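Local coordinates for lysozyme inhibitor LprI-like N-terminal domain-containing protein (Burkholderia thailandensis, PDB 6AR7) that is of unknown function but belongs to the lysozyme inhibitor LprI-like family, made with a signal sequence and so probably exported, and may inhibit lysozyme, at residues 79-84 with 194-199; 72-77 with 143-148. One frame throughout, in Å; residues are numbered along the deposited sequence.

Contact 1 of 2, residues 79-84 with 194-199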
loop_
_atom_site.group_PDB
_atom_site.type_symbol
_atom_site.label_atom_id
_atom_site.label_comp_id
_atom_site.label_asym_id
_atom_site.label_seq_id
_atom_site.Cartn_x
_atom_site.Cartn_y
_atom_site.Cartn_z
ATOM N N TRP A 79 7.626 2.410 -14.309
ATOM C CA TRP A 79 6.407 2.628 -13.526
ATOM C C TRP A 79 5.268 1.752 -14.028
ATOM O O TRP A 79 4.455 1.266 -13.227
ATOM C CB TRP A 79 6.009 4.106 -13.541
ATOM C CG TRP A 79 6.797 4.897 -12.550
ATOM C CD1 TRP A 79 7.932 5.616 -12.796
ATOM C CD2 TRP A 79 6.525 5.044 -11.148
ATOM N NE1 TRP A 79 8.390 6.189 -11.634
ATOM C CE2 TRP A 79 7.537 5.862 -10.611
ATOM C CE3 TRP A 79 5.528 4.558 -10.295
ATOM C CZ2 TRP A 79 7.581 6.203 -9.259
ATOM C CZ3 TRP A 79 5.571 4.904 -8.957
ATOM C CH2 TRP A 79 6.587 5.722 -8.454
ATOM N N GLN A 80 5.190 1.540 -15.347
ATOM C CA GLN A 80 4.174 0.639 -15.876
ATOM C C GLN A 80 4.337 -0.745 -15.283
ATOM O O GLN A 80 3.352 -1.400 -14.925
ATOM C CB GLN A 80 4.244 0.576 -17.400
ATOM C CG GLN A 80 3.775 1.853 -18.062
ATOM C CD GLN A 80 3.910 1.792 -19.567
ATOM O OE1 GLN A 80 4.868 1.222 -20.084
ATOM N NE2 GLN A 80 2.970 2.403 -20.277
ATOM N N GLU A 81 5.581 -1.194 -15.158
ATOM C CA GLU A 81 5.836 -2.469 -14.513
ATOM C C GLU A 81 5.408 -2.433 -13.051
ATOM O O GLU A 81 4.754 -3.367 -12.564
ATOM C CB GLU A 81 7.323 -2.812 -14.626
ATOM C CG GLU A 81 7.703 -4.116 -13.938
ATOM C CD GLU A 81 7.039 -5.341 -14.535
ATOM O OE1 GLU A 81 6.648 -5.311 -15.720
ATOM O OE2 GLU A 81 6.876 -6.330 -13.797
ATOM N N SER A 82 5.730 -1.344 -12.344
ATOM C CA SER A 82 5.361 -1.248 -10.933
ATOM C C SER A 82 3.846 -1.309 -10.753
ATOM O O SER A 82 3.350 -1.942 -9.811
ATOM C CB SER A 82 5.928 0.037 -10.327
ATOM O OG SER A 82 5.070 1.141 -10.554
ATOM N N GLN A 83 3.094 -0.689 -11.667
ATOM C CA GLN A 83 1.640 -0.680 -11.524
ATOM C C GLN A 83 1.053 -2.057 -11.793
ATOM O O GLN A 83 0.125 -2.489 -11.104
ATOM C CB GLN A 83 1.015 0.364 -12.456
ATOM C CG GLN A 83 -0.517 0.530 -12.282
ATOM C CD GLN A 83 -0.912 1.162 -10.953
ATOM O OE1 GLN A 83 -0.066 1.536 -10.125
ATOM N NE2 GLN A 83 -2.213 1.264 -10.732
ATOM N N ARG A 84 1.582 -2.767 -12.790
ATOM C CA ARG A 84 1.140 -4.136 -13.005
ATOM C C ARG A 84 1.377 -4.974 -11.747
ATOM O O ARG A 84 0.522 -5.774 -11.348
ATOM C CB ARG A 84 1.889 -4.732 -14.199
ATOM C CG ARG A 84 1.271 -4.443 -15.581
ATOM C CD ARG A 84 1.988 -5.212 -16.718
ATOM N NE ARG A 84 3.418 -4.898 -16.861
ATOM C CZ ARG A 84 3.921 -3.936 -17.639
ATOM N NH1 ARG A 84 3.121 -3.175 -18.368
ATOM N NH2 ARG A 84 5.235 -3.737 -17.691
ATOM N N SER A 194 7.531 -4.469 -4.576
ATOM C CA SER A 194 8.639 -3.753 -3.961
ATOM C C SER A 194 9.851 -3.725 -4.887
ATOM O O SER A 194 10.468 -2.675 -5.087
ATOM C CB SER A 194 8.992 -4.402 -2.626
ATOM O OG SER A 194 10.054 -3.715 -2.003
ATOM N N ASP A 195 10.195 -4.871 -5.482
ATOM C CA ASP A 195 11.352 -4.892 -6.371
ATOM C C ASP A 195 11.147 -3.968 -7.567
ATOM O O ASP A 195 12.082 -3.286 -8.001
ATOM C CB ASP A 195 11.648 -6.314 -6.861
ATOM C CG ASP A 195 12.138 -7.236 -5.746
ATOM O OD1 ASP A 195 12.627 -6.731 -4.704
ATOM O OD2 ASP A 195 12.053 -8.469 -5.931
ATOM N N ALA A 196 9.929 -3.913 -8.104
ATOM C CA ALA A 196 9.708 -3.087 -9.291
ATOM C C ALA A 196 9.935 -1.616 -8.982
ATOM O O ALA A 196 10.365 -0.851 -9.855
ATOM C CB ALA A 196 8.298 -3.318 -9.834
HETATM N N MSE A 197 9.732 -1.231 -7.730
HETATM C CA MSE A 197 9.830 0.150 -7.280
HETATM C C MSE A 197 11.249 0.617 -6.938
HETATM O O MSE A 197 11.555 1.803 -7.051
HETATM C CB MSE A 197 8.931 0.329 -6.060
HETATM C CG MSE A 197 7.453 0.258 -6.411
HETATM SE SE MSE A 197 6.919 1.946 -7.314
HETATM C CE MSE A 197 6.749 3.045 -5.689
ATOM N N THR A 198 12.110 -0.306 -6.510
ATOM C CA THR A 198 13.452 0.085 -6.087
ATOM C C THR A 198 14.200 0.959 -7.082
ATOM O O THR A 198 14.806 1.951 -6.638
ATOM C CB THR A 198 14.307 -1.150 -5.783
ATOM O OG1 THR A 198 13.617 -1.976 -4.851
ATOM C CG2 THR A 198 15.632 -0.710 -5.189
ATOM N N PRO A 199 14.188 0.698 -8.399
ATOM C CA PRO A 199 14.923 1.580 -9.319
ATOM C C PRO A 199 14.288 2.944 -9.508
ATOM O O PRO A 199 14.963 3.836 -10.033
ATOM C CB PRO A 199 14.914 0.803 -10.647
ATOM C CG PRO A 199 14.465 -0.565 -10.319
ATOM C CD PRO A 199 13.573 -0.426 -9.128
#
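The selenium of selenomethionine M197 touches both the indole of W79 and the side chain of S82. It approaches the six-membered ring obliquely, 36° off the ring normal and 4.2 Å from M197 SE to the ring centroid, which makes this a Met-aromatic contact. The nearest ring atom is CZ3, with W79 CZ3 3.6 Å from M197 SE, and the methyl CE rests against CZ3 and CH2. Roughly at right angles to that approach, the selenium meets the methylene of S82, with S82 CB 3.7 Å from M197 SE. Bends at chi2 (-75°) and chi3 (-79°) fold the M197 chain so that its end reaches helix 73-101, although its CB sets off in another direction.

Right beside the selenium the two backbones come close, the CA atoms of S82 and A196 being 5.0 Å apart. The small side chains allow this: A196 CB sits 3.8 Å from S82 CA, and the CG of E81 borders the same methyl.

Behind this shell, S82 turns its hydroxyl back to its own helix, where OG donates to the carbonyl W79 O at 2.7 Å. That oxygen also accepts the helical N-H of Q83. R124 adds a second partner for S82 OG, and Y135 hydrogen-bonds W79 NE1. E81 is held by a salt bridge to R84 and another to R85. Helix 73-101 thus meets the C-terminal part of helix 180-197, with helix 107-136 packed on W79 and M197, helix 42-70 reaching W79 through L67, and helix 203-223 touching M197 through L209.

Contact 2 of 2, residues 72-77 with 143-148; sequences PADARR and GAVHRV
A small surface packing contact, mostly of methyl groups, joins the first turn of helix 73-101 to the loop that follows helix 107-136, where D74 and A75 meet A144 and V145. P72, at the N-cap position, opens the helix, and R76 N bonds to P72 O to close its first turn. The two alanine methyls meet directly, A75 CB lying 3.5 Å from A144 CB. P72 adds its ring carbon CG, 4.2 Å from A144 CB.

V145 supplies the other half. Its CG2 branch, anti to the carbonyl carbon, comes up against the helix beside the backbone nitrogen of A75, V145 CG2 to A75 N being 3.6 Å. The same methyl meets the carboxylate of D74, with V145 CG2 3.2 Å from D74 OD1. The D74 and V145 side chains run past one another in opposite directions. With chi1 at 51°, the carboxylate is placed between the backbone N and carbonyl carbon of D74, and OD1 lies alongside the valine. This is packing of an acid against a methyl.

Farther along the loop, H146 bonds through ND1 to R147 O, 3.1 Å away and exactly in the ring plane, while NE2 is taken by V201 O. Y135 of helix 107-136 touches both A75 and A144, and V145 also leans on L200 in the loop between helices 180-197 and 203-223.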
loop_
_atom_site.group_PDB
_atom_site.type_symbol
_atom_site.label_atom_id
_atom_site.label_comp_id
_atom_site.label_asym_id
_atom_site.label_seq_id
_atom_site.Cartn_x
_atom_site.Cartn_y
_atom_site.Cartn_z
ATOM N N PRO A 72 10.003 10.190 -18.876
ATOM C CA PRO A 72 10.914 9.676 -19.902
ATOM C C PRO A 72 10.714 8.175 -20.060
ATOM O O PRO A 72 10.196 7.498 -19.173
ATOM C CB PRO A 72 12.305 10.005 -19.348
ATOM C CG PRO A 72 12.099 10.148 -17.869
ATOM C CD PRO A 72 10.727 10.734 -17.715
ATOM N N ALA A 73 11.169 7.659 -21.201
ATOM C CA ALA A 73 10.810 6.307 -21.629
ATOM C C ALA A 73 11.218 5.241 -20.616
ATOM O O ALA A 73 10.444 4.318 -20.344
ATOM C CB ALA A 73 11.436 6.006 -22.991
ATOM N N ASP A 74 12.435 5.330 -20.071
ATOM C CA ASP A 74 12.898 4.322 -19.117
ATOM C C ASP A 74 12.028 4.311 -17.864
ATOM O O ASP A 74 11.548 3.258 -17.438
ATOM C CB ASP A 74 14.366 4.578 -18.766
ATOM C CG ASP A 74 14.630 6.025 -18.351
ATOM O OD1 ASP A 74 15.191 6.256 -17.259
ATOM O OD2 ASP A 74 14.267 6.938 -19.118
ATOM N N ALA A 75 11.777 5.486 -17.287
ATOM C CA ALA A 75 10.940 5.564 -16.099
ATOM C C ALA A 75 9.506 5.166 -16.410
ATOM O O ALA A 75 8.832 4.543 -15.576
ATOM C CB ALA A 75 10.992 6.971 -15.522
ATOM N N ARG A 76 9.017 5.514 -17.604
ATOM C CA ARG A 76 7.646 5.156 -17.953
ATOM C C ARG A 76 7.455 3.641 -17.902
ATOM O O ARG A 76 6.568 3.141 -17.197
ATOM C CB ARG A 76 7.284 5.703 -19.337
ATOM C CG ARG A 76 5.843 5.390 -19.724
ATOM C CD ARG A 76 5.499 5.813 -21.148
ATOM N NE ARG A 76 6.117 4.936 -22.134
ATOM C CZ ARG A 76 7.060 5.310 -22.992
ATOM N NH1 ARG A 76 7.491 6.566 -23.012
ATOM N NH2 ARG A 76 7.562 4.424 -23.841
ATOM N N ARG A 77 8.311 2.894 -18.610
ATOM C CA ARG A 77 8.219 1.437 -18.597
ATOM C C ARG A 77 8.408 0.888 -17.188
ATOM O O ARG A 77 7.733 -0.069 -16.796
ATOM C CB ARG A 77 9.250 0.824 -19.549
ATOM C CG ARG A 77 8.942 1.079 -21.013
ATOM C CD ARG A 77 9.881 0.303 -21.932
ATOM N NE ARG A 77 11.204 0.912 -21.999
ATOM C CZ ARG A 77 11.531 1.875 -22.855
ATOM N NH1 ARG A 77 10.627 2.332 -23.712
ATOM N NH2 ARG A 77 12.757 2.379 -22.851
ATOM N N GLY A 143 17.878 11.087 -14.342
ATOM C CA GLY A 143 18.148 10.173 -13.246
ATOM C C GLY A 143 16.921 9.478 -12.708
ATOM O O GLY A 143 16.930 9.009 -11.565
ATOM N N ALA A 144 15.862 9.385 -13.515
ATOM C CA ALA A 144 14.610 8.800 -13.054
ATOM C C ALA A 144 14.792 7.339 -12.662
ATOM O O ALA A 144 14.217 6.879 -11.668
ATOM C CB ALA A 144 13.543 8.945 -14.133
ATOM N N VAL A 145 15.580 6.592 -13.435
ATOM C CA VAL A 145 15.884 5.191 -13.158
ATOM C C VAL A 145 17.329 5.096 -12.690
ATOM O O VAL A 145 18.234 5.631 -13.340
ATOM C CB VAL A 145 15.666 4.313 -14.400
ATOM C CG1 VAL A 145 16.109 2.884 -14.122
ATOM C CG2 VAL A 145 14.211 4.367 -14.847
ATOM N N HIS A 146 17.549 4.400 -11.578
ATOM C CA HIS A 146 18.884 4.239 -11.028
ATOM C C HIS A 146 19.136 2.765 -10.726
ATOM O O HIS A 146 18.216 1.938 -10.705
ATOM C CB HIS A 146 19.083 5.102 -9.774
ATOM C CG HIS A 146 18.073 4.851 -8.700
ATOM N ND1 HIS A 146 18.112 3.734 -7.891
ATOM C CD2 HIS A 146 16.998 5.568 -8.300
ATOM C CE1 HIS A 146 17.102 3.775 -7.038
ATOM N NE2 HIS A 146 16.412 4.877 -7.266
ATOM N N ARG A 147 20.407 2.447 -10.499
ATOM C CA ARG A 147 20.825 1.080 -10.220
ATOM C C ARG A 147 20.345 0.619 -8.847
ATOM O O ARG A 147 20.181 1.409 -7.917
ATOM C CB ARG A 147 22.348 0.957 -10.309
ATOM N N VAL A 148 20.131 -0.685 -8.727
ATOM C CA VAL A 148 19.617 -1.279 -7.502
ATOM C C VAL A 148 20.797 -1.762 -6.657
ATOM O O VAL A 148 21.492 -2.716 -7.014
ATOM C CB VAL A 148 18.648 -2.423 -7.820
ATOM C CG1 VAL A 148 18.366 -3.230 -6.580
ATOM C CG2 VAL A 148 17.355 -1.859 -8.413
#

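Overall arrangement
Helix 73-101 serves both contacts, whose centres are about 10 Å apart. Contact 1 is buried, helix against helix, and depends on a large aromatic ring, a selenium and close backbones at small residues, with polar groups tied off by surrounding partners. Contact 2 lies at the surface, its centre about 21 Å from the centre of the chain, against about 13 Å for the centre of contact 1, and sets a loop against the helix start with methyls and an exposed acid. Their second segments also meet: P199 O is 3.1 Å from H146 N, a probable hydrogen bond, and V148 packs on T198 and P199. Y135 of helix 107-136 is a neighbour of both.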